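Local coordinates for protein minor fimbrium anchoring subunit Mfa2 (Porphyromonas gingivalis, PDB 5NFI) that anchors the minor (Mfa1) fimbriae, which mediate adhesion and biofilm formation, in the outer membrane and regulates their length, at residues N241-V255 / V267-H279. Numbering follows the deposited sequence.
Sequences NINLRCINDFDIRLV and VVVQIWINGWLIH
With CG beside its own backbone N (chi1 -68°) and the amide hardly twisted about CB-CG, N274 sends its carboxamide back across to strand 249-255. OD1 takes the backbone N-H of D251 at 2.8 Å, the donor lying almost in line with the C=O, while ND2 makes a weak bond to the O of D249. The backbone N of N274 returns a bond to D251 O, so the asparagine grips that residue at both its N-H and its carbonyl. R253, CG anti to its N (chi1 -179°) and the chain stretched out to NE, runs alongside W272 and brings NH1 over one face of the indole, 3.8 Å from NE1. NH2 of R253 makes a salt bridge to D151, and W272 NE1 bonds to Q270 OE1. V255 CG2 sits over the guanidinium and also meets the indole edge. Strands 249-255 and 267-273, whose segment axes approach to 4.6 Å, form an antiparallel beta hairpin in the C-terminal part of this fimbrillin-superfamily chain; a type I' turn, I273 to W276, then leads tightly into the last strand. Paired R253 and W272 exchange two backbone bonds, R253 N to W272 O and W272 N to R253 O (2.7 Å). On the opposite, buried face, L254 CD2 packs against I271 CB at 3.7 Å, with F225 against L254. From the loop ahead of strand 249-255, I242 reaches the turn, CD1 against I273 CG2 (3.6 Å) and CG1 near W276 CD1, its side chain also touching I233 of helix 229-233. N241 stacks its amide on the W276 indole, planes 10° apart, CG 3.6 Å from CZ2.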
ATOM      1  N   ASN A 241       6.154 -18.433   1.971  1.00 87.15           N
ATOM      2  CA  ASN A 241       7.159 -17.949   2.946  1.00 85.27           C
ATOM      3  C   ASN A 241       7.114 -16.432   3.021  1.00 81.53           C
ATOM      4  O   ASN A 241       6.859 -15.872   4.081  1.00 80.76           O
ATOM      5  CB  ASN A 241       8.598 -18.421   2.674  1.00 87.19           C
ATOM      6  CG  ASN A 241       8.795 -19.907   2.922  1.00 90.71           C
ATOM      7  OD1 ASN A 241       8.036 -20.540   3.660  1.00 91.94           O
ATOM      8  ND2 ASN A 241       9.834 -20.469   2.315  1.00 91.63           N
ATOM      9  N   ILE A 242       7.356 -15.760   1.907  1.00 78.39           N
ATOM     10  CA  ILE A 242       7.207 -14.317   1.884  1.00 74.74           C
ATOM     11  C   ILE A 242       6.101 -13.937   0.912  1.00 74.76           C
ATOM     12  O   ILE A 242       6.322 -13.652  -0.271  1.00 75.51           O
ATOM     13  CB  ILE A 242       8.508 -13.612   1.521  1.00 72.24           C
ATOM     14  CG1 ILE A 242       9.578 -13.971   2.540  1.00 71.25           C
ATOM     15  CG2 ILE A 242       8.307 -12.119   1.555  1.00 70.43           C
ATOM     16  CD1 ILE A 242      10.892 -13.363   2.254  1.00 69.84           C
ATOM     17  N   ASN A 243       4.892 -13.949   1.449  1.00 73.68           N
ATOM     18  CA  ASN A 243       3.693 -13.695   0.681  1.00 72.57           C
ATOM     19  C   ASN A 243       3.219 -12.259   0.871  1.00 69.86           C
ATOM     20  O   ASN A 243       2.679 -11.913   1.926  1.00 69.18           O
ATOM     21  CB  ASN A 243       2.609 -14.688   1.099  1.00 73.50           C
ATOM     22  CG  ASN A 243       1.352 -14.568   0.275  1.00 73.83           C
ATOM     23  OD1 ASN A 243       1.257 -13.740  -0.635  1.00 73.10           O
ATOM     24  ND2 ASN A 243       0.377 -15.412   0.576  1.00 75.11           N
ATOM     25  N   LEU A 244       3.424 -11.435  -0.155  1.00 68.79           N
ATOM     26  CA  LEU A 244       3.082 -10.011  -0.107  1.00 67.71           C
ATOM     27  C   LEU A 244       1.601  -9.755   0.153  1.00 69.13           C
ATOM     28  O   LEU A 244       1.220  -8.678   0.594  1.00 66.97           O
ATOM     29  CB  LEU A 244       3.459  -9.330  -1.415  1.00 67.58           C
ATOM     30  CG  LEU A 244       4.909  -9.371  -1.844  1.00 67.51           C
ATOM     31  CD1 LEU A 244       5.044  -8.674  -3.175  1.00 67.81           C
ATOM     32  CD2 LEU A 244       5.742  -8.695  -0.786  1.00 66.10           C
ATOM     33  N   ARG A 245       0.760 -10.741  -0.139  1.00 73.28           N
ATOM     34  CA  ARG A 245      -0.673 -10.538  -0.023  1.00 76.19           C
ATOM     35  C   ARG A 245      -1.171 -10.838   1.378  1.00 74.61           C
ATOM     36  O   ARG A 245      -2.355 -10.702   1.647  1.00 74.91           O
ATOM     37  CB  ARG A 245      -1.429 -11.366  -1.065  1.00 83.17           C
ATOM     38  CG  ARG A 245      -0.794 -11.359  -2.471  1.00 88.15           C
ATOM     39  CD  ARG A 245      -0.288  -9.954  -2.919  1.00100.30           C
ATOM     40  NE  ARG A 245      -1.110  -8.840  -2.437  1.00 99.68           N
ATOM     41  CZ  ARG A 245      -0.728  -7.565  -2.459  1.00 97.79           C
ATOM     42  NH1 ARG A 245       0.481  -7.239  -2.899  1.00 96.41           N
ATOM     43  NH2 ARG A 245      -1.536  -6.620  -1.997  1.00 97.24           N
ATOM     44  N   CYS A 246      -0.267 -11.182   2.293  1.00 75.05           N
ATOM     45  CA  CYS A 246      -0.655 -11.464   3.677  1.00 77.04           C
ATOM     46  C   CYS A 246       0.189 -10.696   4.671  1.00 77.46           C
ATOM     47  O   CYS A 246      -0.140 -10.642   5.853  1.00 79.38           O
ATOM     48  CB  CYS A 246      -0.547 -12.962   3.985  1.00 78.51           C
ATOM     49  SG  CYS A 246      -1.530 -14.026   2.932  1.00 92.98           S
ATOM     50  N   ILE A 247       1.278 -10.103   4.195  1.00 76.48           N
ATOM     51  CA  ILE A 247       2.251  -9.491   5.096  1.00 74.58           C
ATOM     52  C   ILE A 247       2.472  -8.012   4.771  1.00 71.68           C
ATOM     53  O   ILE A 247       2.208  -7.578   3.651  1.00 72.30           O
ATOM     54  CB  ILE A 247       3.593 -10.266   5.037  1.00 75.93           C
ATOM     55  CG1 ILE A 247       4.410 -10.023   6.297  1.00 75.86           C
ATOM     56  CG2 ILE A 247       4.381  -9.914   3.794  1.00 74.85           C
ATOM     57  CD1 ILE A 247       3.750 -10.582   7.542  1.00 77.42           C
ATOM     58  N   ASN A 248       2.939  -7.233   5.747  1.00 66.46           N
ATOM     59  CA  ASN A 248       3.151  -5.787   5.548  1.00 61.27           C
ATOM     60  C   ASN A 248       4.372  -5.226   6.279  1.00 59.35           C
ATOM     61  O   ASN A 248       4.551  -4.012   6.372  1.00 57.95           O
ATOM     62  CB  ASN A 248       1.905  -5.002   5.986  1.00 58.89           C
ATOM     63  CG  ASN A 248       0.704  -5.300   5.125  1.00 57.33           C
ATOM     64  OD1 ASN A 248      -0.105  -6.178   5.434  1.00 57.81           O
ATOM     65  ND2 ASN A 248       0.591  -4.587   4.021  1.00 56.35           N
ATOM     66  N   ASP A 249       5.209  -6.111   6.805  1.00 58.83           N
ATOM     67  CA  ASP A 249       6.416  -5.697   7.496  1.00 57.42           C
ATOM     68  C   ASP A 249       7.598  -6.491   6.987  1.00 57.62           C
ATOM     69  O   ASP A 249       7.541  -7.711   6.883  1.00 58.90           O
ATOM     70  CB  ASP A 249       6.256  -5.867   8.999  1.00 57.52           C
ATOM     71  CG  ASP A 249       5.399  -4.781   9.600  1.00 57.88           C
ATOM     72  OD1 ASP A 249       4.195  -4.768   9.288  1.00 57.69           O
ATOM     73  OD2 ASP A 249       5.926  -3.938  10.364  1.00 58.46           O
ATOM     74  N   PHE A 250       8.672  -5.795   6.648  1.00 57.13           N
ATOM     75  CA  PHE A 250       9.768  -6.452   5.964  1.00 57.93           C
ATOM     76  C   PHE A 250      11.110  -6.117   6.611  1.00 58.47           C
ATOM     77  O   PHE A 250      11.577  -4.982   6.528  1.00 58.42           O
ATOM     78  CB  PHE A 250       9.763  -6.071   4.479  1.00 57.02           C
ATOM     79  CG  PHE A 250       8.548  -6.550   3.737  1.00 57.89           C
ATOM     80  CD1 PHE A 250       7.390  -5.774   3.693  1.00 58.20           C
ATOM     81  CD2 PHE A 250       8.553  -7.774   3.082  1.00 59.35           C
ATOM     82  CE1 PHE A 250       6.260  -6.210   3.019  1.00 59.21           C
ATOM     83  CE2 PHE A 250       7.419  -8.228   2.397  1.00 60.87           C
ATOM     84  CZ  PHE A 250       6.266  -7.437   2.370  1.00 60.48           C
ATOM     85  N   ASP A 251      11.706  -7.100   7.284  1.00 59.06           N
ATOM     86  CA  ASP A 251      13.041  -6.921   7.836  1.00 58.74           C
ATOM     87  C   ASP A 251      14.024  -7.449   6.806  1.00 56.47           C
ATOM     88  O   ASP A 251      14.000  -8.625   6.457  1.00 56.39           O
ATOM     89  CB  ASP A 251      13.223  -7.629   9.178  1.00 61.80           C
ATOM     90  CG  ASP A 251      14.275  -6.948  10.050  1.00 65.01           C
ATOM     91  OD1 ASP A 251      14.926  -6.005   9.553  1.00 65.57           O
ATOM     92  OD2 ASP A 251      14.472  -7.339  11.225  1.00 67.38           O
ATOM     93  N   ILE A 252      14.858  -6.552   6.294  1.00 54.53           N
ATOM     94  CA  ILE A 252      15.782  -6.880   5.215  1.00 53.58           C
ATOM     95  C   ILE A 252      17.212  -6.690   5.664  1.00 52.48           C
ATOM     96  O   ILE A 252      17.568  -5.640   6.222  1.00 52.17           O
ATOM     97  CB  ILE A 252      15.535  -6.011   3.971  1.00 52.78           C
ATOM     98  CG1 ILE A 252      14.057  -6.081   3.578  1.00 52.82           C
ATOM     99  CG2 ILE A 252      16.469  -6.429   2.829  1.00 53.05           C
ATOM    100  CD1 ILE A 252      13.720  -5.310   2.342  1.00 52.68           C
ATOM    101  N   ARG A 253      18.030  -7.711   5.436  1.00 51.78           N
ATOM    102  CA  ARG A 253      19.450  -7.579   5.714  1.00 50.94           C
ATOM    103  C   ARG A 253      20.284  -7.668   4.443  1.00 50.57           C
ATOM    104  O   ARG A 253      20.112  -8.568   3.623  1.00 51.41           O
ATOM    105  CB  ARG A 253      19.914  -8.628   6.713  1.00 50.96           C
ATOM    106  CG  ARG A 253      21.386  -8.487   7.037  1.00 50.30           C
ATOM    107  CD  ARG A 253      21.794  -9.402   8.153  1.00 50.70           C
ATOM    108  NE  ARG A 253      23.237  -9.408   8.293  1.00 51.68           N
ATOM    109  CZ  ARG A 253      23.976 -10.514   8.336  1.00 53.14           C
ATOM    110  NH1 ARG A 253      23.396 -11.710   8.269  1.00 53.56           N
ATOM    111  NH2 ARG A 253      25.293 -10.423   8.467  1.00 53.92           N
ATOM    112  N   LEU A 254      21.177  -6.706   4.285  1.00 49.52           N
ATOM    113  CA  LEU A 254      22.125  -6.706   3.187  1.00 49.18           C
ATOM    114  C   LEU A 254      23.523  -6.931   3.749  1.00 49.78           C
ATOM    115  O   LEU A 254      24.018  -6.134   4.545  1.00 48.56           O
ATOM    116  CB  LEU A 254      22.043  -5.395   2.424  1.00 47.63           C
ATOM    117  CG  LEU A 254      20.647  -5.109   1.872  1.00 46.01           C
ATOM    118  CD1 LEU A 254      20.582  -3.751   1.152  1.00 44.67           C
ATOM    119  CD2 LEU A 254      20.205  -6.260   0.971  1.00 46.01           C
ATOM    120  N   VAL A 255      24.136  -8.045   3.378  1.00 52.01           N
ATOM    121  CA  VAL A 255      25.483  -8.317   3.842  1.00 54.21           C
ATOM    122  C   VAL A 255      26.490  -7.762   2.845  1.00 56.54           C
ATOM    123  O   VAL A 255      26.529  -8.182   1.695  1.00 56.46           O
ATOM    124  CB  VAL A 255      25.714  -9.803   4.041  1.00 55.13           C
ATOM    125  CG1 VAL A 255      27.088 -10.036   4.658  1.00 55.94           C
ATOM    126  CG2 VAL A 255      24.611 -10.371   4.928  1.00 54.43           C
ATOM    127  N   VAL A 267      30.581  -4.406  -2.005  1.00 58.25           N
ATOM    128  CA  VAL A 267      29.444  -4.921  -2.735  1.00 57.37           C
ATOM    129  C   VAL A 267      28.556  -5.694  -1.792  1.00 56.60           C
ATOM    130  O   VAL A 267      28.962  -6.008  -0.680  1.00 57.28           O
ATOM    131  CB  VAL A 267      29.866  -5.846  -3.860  1.00 58.85           C
ATOM    132  CG1 VAL A 267      30.606  -5.076  -4.926  1.00 59.41           C
ATOM    133  CG2 VAL A 267      30.709  -6.958  -3.291  1.00 60.69           C
ATOM    134  N   VAL A 268      27.348  -6.013  -2.241  1.00 55.51           N
ATOM    135  CA  VAL A 268      26.411  -6.780  -1.429  1.00 54.33           C
ATOM    136  C   VAL A 268      26.434  -8.231  -1.903  1.00 55.21           C
ATOM    137  O   VAL A 268      26.283  -8.501  -3.094  1.00 55.80           O
ATOM    138  CB  VAL A 268      24.992  -6.186  -1.510  1.00 53.46           C
ATOM    139  CG1 VAL A 268      23.948  -7.168  -1.007  1.00 54.32           C
ATOM    140  CG2 VAL A 268      24.906  -4.875  -0.743  1.00 51.84           C
ATOM    141  N   VAL A 269      26.643  -9.155  -0.969  1.00 55.74           N
ATOM    142  CA  VAL A 269      26.865 -10.567  -1.279  1.00 58.36           C
ATOM    143  C   VAL A 269      25.846 -11.500  -0.634  1.00 59.47           C
ATOM    144  O   VAL A 269      26.023 -12.716  -0.668  1.00 62.29           O
ATOM    145  CB  VAL A 269      28.269 -11.037  -0.816  1.00 57.74           C
ATOM    146  CG1 VAL A 269      29.375 -10.313  -1.585  1.00 57.97           C
ATOM    147  CG2 VAL A 269      28.424 -10.823   0.682  1.00 56.79           C
ATOM    148  N   GLN A 270      24.801 -10.927  -0.041  1.00 57.57           N
ATOM    149  CA  GLN A 270      23.719 -11.677   0.594  1.00 57.46           C
ATOM    150  C   GLN A 270      22.563 -10.750   0.928  1.00 56.07           C
ATOM    151  O   GLN A 270      22.737  -9.729   1.614  1.00 55.17           O
ATOM    152  CB  GLN A 270      24.182 -12.370   1.873  1.00 57.83           C
ATOM    153  CG  GLN A 270      24.467 -13.838   1.708  1.00 60.11           C
ATOM    154  CD  GLN A 270      24.896 -14.509   2.998  1.00 60.73           C
ATOM    155  OE1 GLN A 270      24.786 -13.935   4.085  1.00 59.19           O
ATOM    156  NE2 GLN A 270      25.391 -15.738   2.881  1.00 63.05           N
ATOM    157  N   ILE A 271      21.380 -11.096   0.450  1.00 55.51           N
ATOM    158  CA  ILE A 271      20.213 -10.352   0.859  1.00 54.30           C
ATOM    159  C   ILE A 271      19.232 -11.271   1.604  1.00 53.79           C
ATOM    160  O   ILE A 271      18.742 -12.265   1.066  1.00 55.17           O
ATOM    161  CB  ILE A 271      19.538  -9.666  -0.349  1.00 55.51           C
ATOM    162  CG1 ILE A 271      18.131  -9.199   0.027  1.00 55.73           C
ATOM    163  CG2 ILE A 271      19.493 -10.595  -1.540  1.00 57.65           C
ATOM    164  CD1 ILE A 271      17.452  -8.370  -1.042  1.00 55.77           C
ATOM    165  N   TRP A 272      19.006 -10.951   2.873  1.00 52.20           N
ATOM    166  CA  TRP A 272      18.073 -11.676   3.717  1.00 52.19           C
ATOM    167  C   TRP A 272      16.768 -10.899   3.795  1.00 51.87           C
ATOM    168  O   TRP A 272      16.789  -9.675   3.944  1.00 51.54           O
ATOM    169  CB  TRP A 272      18.638 -11.869   5.129  1.00 51.33           C
ATOM    170  CG  TRP A 272      19.897 -12.676   5.217  1.00 51.99           C
ATOM    171  CD1 TRP A 272      21.160 -12.279   4.858  1.00 51.52           C
ATOM    172  CD2 TRP A 272      20.034 -14.003   5.744  1.00 53.06           C
ATOM    173  NE1 TRP A 272      22.066 -13.284   5.108  1.00 52.67           N
ATOM    174  CE2 TRP A 272      21.400 -14.351   5.655  1.00 53.84           C
ATOM    175  CE3 TRP A 272      19.133 -14.938   6.261  1.00 53.48           C
ATOM    176  CZ2 TRP A 272      21.880 -15.593   6.068  1.00 55.45           C
ATOM    177  CZ3 TRP A 272      19.612 -16.165   6.672  1.00 55.37           C
ATOM    178  CH2 TRP A 272      20.974 -16.485   6.571  1.00 56.47           C
ATOM    179  N   ILE A 273      15.639 -11.601   3.695  1.00 51.64           N
ATOM    180  CA  ILE A 273      14.323 -10.994   3.900  1.00 49.19           C
ATOM    181  C   ILE A 273      13.495 -11.871   4.836  1.00 49.86           C
ATOM    182  O   ILE A 273      13.313 -13.070   4.594  1.00 51.23           O
ATOM    183  CB  ILE A 273      13.557 -10.778   2.585  1.00 48.13           C
ATOM    184  CG1 ILE A 273      14.355  -9.876   1.654  1.00 46.45           C
ATOM    185  CG2 ILE A 273      12.203 -10.094   2.857  1.00 47.84           C
ATOM    186  CD1 ILE A 273      13.704  -9.637   0.311  1.00 46.21           C
ATOM    187  N   ASN A 274      13.035 -11.256   5.923  1.00 49.05           N
ATOM    188  CA  ASN A 274      12.289 -11.922   6.981  1.00 50.30           C
ATOM    189  C   ASN A 274      12.907 -13.250   7.395  1.00 52.57           C
ATOM    190  O   ASN A 274      12.211 -14.238   7.633  1.00 55.26           O
ATOM    191  CB  ASN A 274      10.832 -12.095   6.547  1.00 50.70           C
ATOM    192  CG  ASN A 274      10.112 -10.759   6.448  1.00 50.18           C
ATOM    193  OD1 ASN A 274      10.687  -9.712   6.779  1.00 49.04           O
ATOM    194  ND2 ASN A 274       8.867 -10.776   5.988  1.00 50.80           N
ATOM    195  N   GLY A 275      14.229 -13.265   7.492  1.00 52.22           N
ATOM    196  CA  GLY A 275      14.934 -14.425   8.005  1.00 53.72           C
ATOM    197  C   GLY A 275      15.253 -15.479   6.963  1.00 54.48           C
ATOM    198  O   GLY A 275      15.832 -16.493   7.277  1.00 56.10           O
ATOM    199  N   TRP A 276      14.857 -15.250   5.721  1.00 54.22           N
ATOM    200  CA  TRP A 276      15.229 -16.162   4.646  1.00 55.79           C
ATOM    201  C   TRP A 276      16.377 -15.604   3.819  1.00 54.26           C
ATOM    202  O   TRP A 276      16.427 -14.409   3.525  1.00 52.31           O
ATOM    203  CB  TRP A 276      14.036 -16.430   3.736  1.00 57.04           C
ATOM    204  CG  TRP A 276      12.833 -16.964   4.445  1.00 59.07           C
ATOM    205  CD1 TRP A 276      11.744 -16.249   4.870  1.00 58.43           C
ATOM    206  CD2 TRP A 276      12.581 -18.327   4.795  1.00 61.67           C
ATOM    207  NE1 TRP A 276      10.832 -17.088   5.467  1.00 60.11           N
ATOM    208  CE2 TRP A 276      11.322 -18.368   5.436  1.00 62.19           C
ATOM    209  CE3 TRP A 276      13.291 -19.516   4.627  1.00 64.33           C
ATOM    210  CZ2 TRP A 276      10.761 -19.554   5.914  1.00 64.83           C
ATOM    211  CZ3 TRP A 276      12.730 -20.700   5.103  1.00 67.20           C
ATOM    212  CH2 TRP A 276      11.476 -20.706   5.739  1.00 67.21           C
ATOM    213  N   LEU A 277      17.301 -16.465   3.436  1.00 56.52           N
ATOM    214  CA  LEU A 277      18.360 -16.058   2.530  1.00 57.29           C
ATOM    215  C   LEU A 277      17.795 -16.101   1.124  1.00 59.85           C
ATOM    216  O   LEU A 277      17.505 -17.164   0.590  1.00 62.49           O
ATOM    217  CB  LEU A 277      19.594 -16.953   2.673  1.00 58.04           C
ATOM    218  CG  LEU A 277      20.754 -16.671   1.708  1.00 57.80           C
ATOM    219  CD1 LEU A 277      21.215 -15.236   1.856  1.00 54.53           C
ATOM    220  CD2 LEU A 277      21.935 -17.662   1.863  1.00 56.19           C
ATOM    221  N   ILE A 278      17.637 -14.923   0.536  1.00 59.50           N
ATOM    222  CA  ILE A 278      16.953 -14.762  -0.744  1.00 59.73           C
ATOM    223  C   ILE A 278      17.902 -14.909  -1.933  1.00 61.40           C
ATOM    224  O   ILE A 278      17.561 -15.524  -2.941  1.00 62.13           O
ATOM    225  CB  ILE A 278      16.253 -13.381  -0.797  1.00 56.48           C
ATOM    226  CG1 ILE A 278      15.118 -13.338   0.216  1.00 54.90           C
ATOM    227  CG2 ILE A 278      15.745 -13.071  -2.183  1.00 56.88           C
ATOM    228  CD1 ILE A 278      14.226 -14.549   0.168  1.00 56.26           C
ATOM    229  N   HIS A 279      19.089 -14.324  -1.808  1.00 62.65           N
ATOM    230  CA  HIS A 279      20.109 -14.386  -2.849  1.00 66.07           C
ATOM    231  C   HIS A 279      21.490 -14.205  -2.249  1.00 67.12           C
ATOM    232  O   HIS A 279      21.709 -13.358  -1.379  1.00 64.88           O
ATOM    233  CB  HIS A 279      19.893 -13.317  -3.931  1.00 66.73           C
ATOM    234  CG  HIS A 279      18.737 -13.590  -4.848  1.00 69.03           C
ATOM    235  ND1 HIS A 279      17.624 -12.773  -4.910  1.00 67.91           N
ATOM    236  CD2 HIS A 279      18.525 -14.583  -5.748  1.00 71.86           C
ATOM    237  CE1 HIS A 279      16.778 -13.254  -5.804  1.00 69.63           C
ATOM    238  NE2 HIS A 279      17.301 -14.351  -6.326  1.00 72.07           N
TER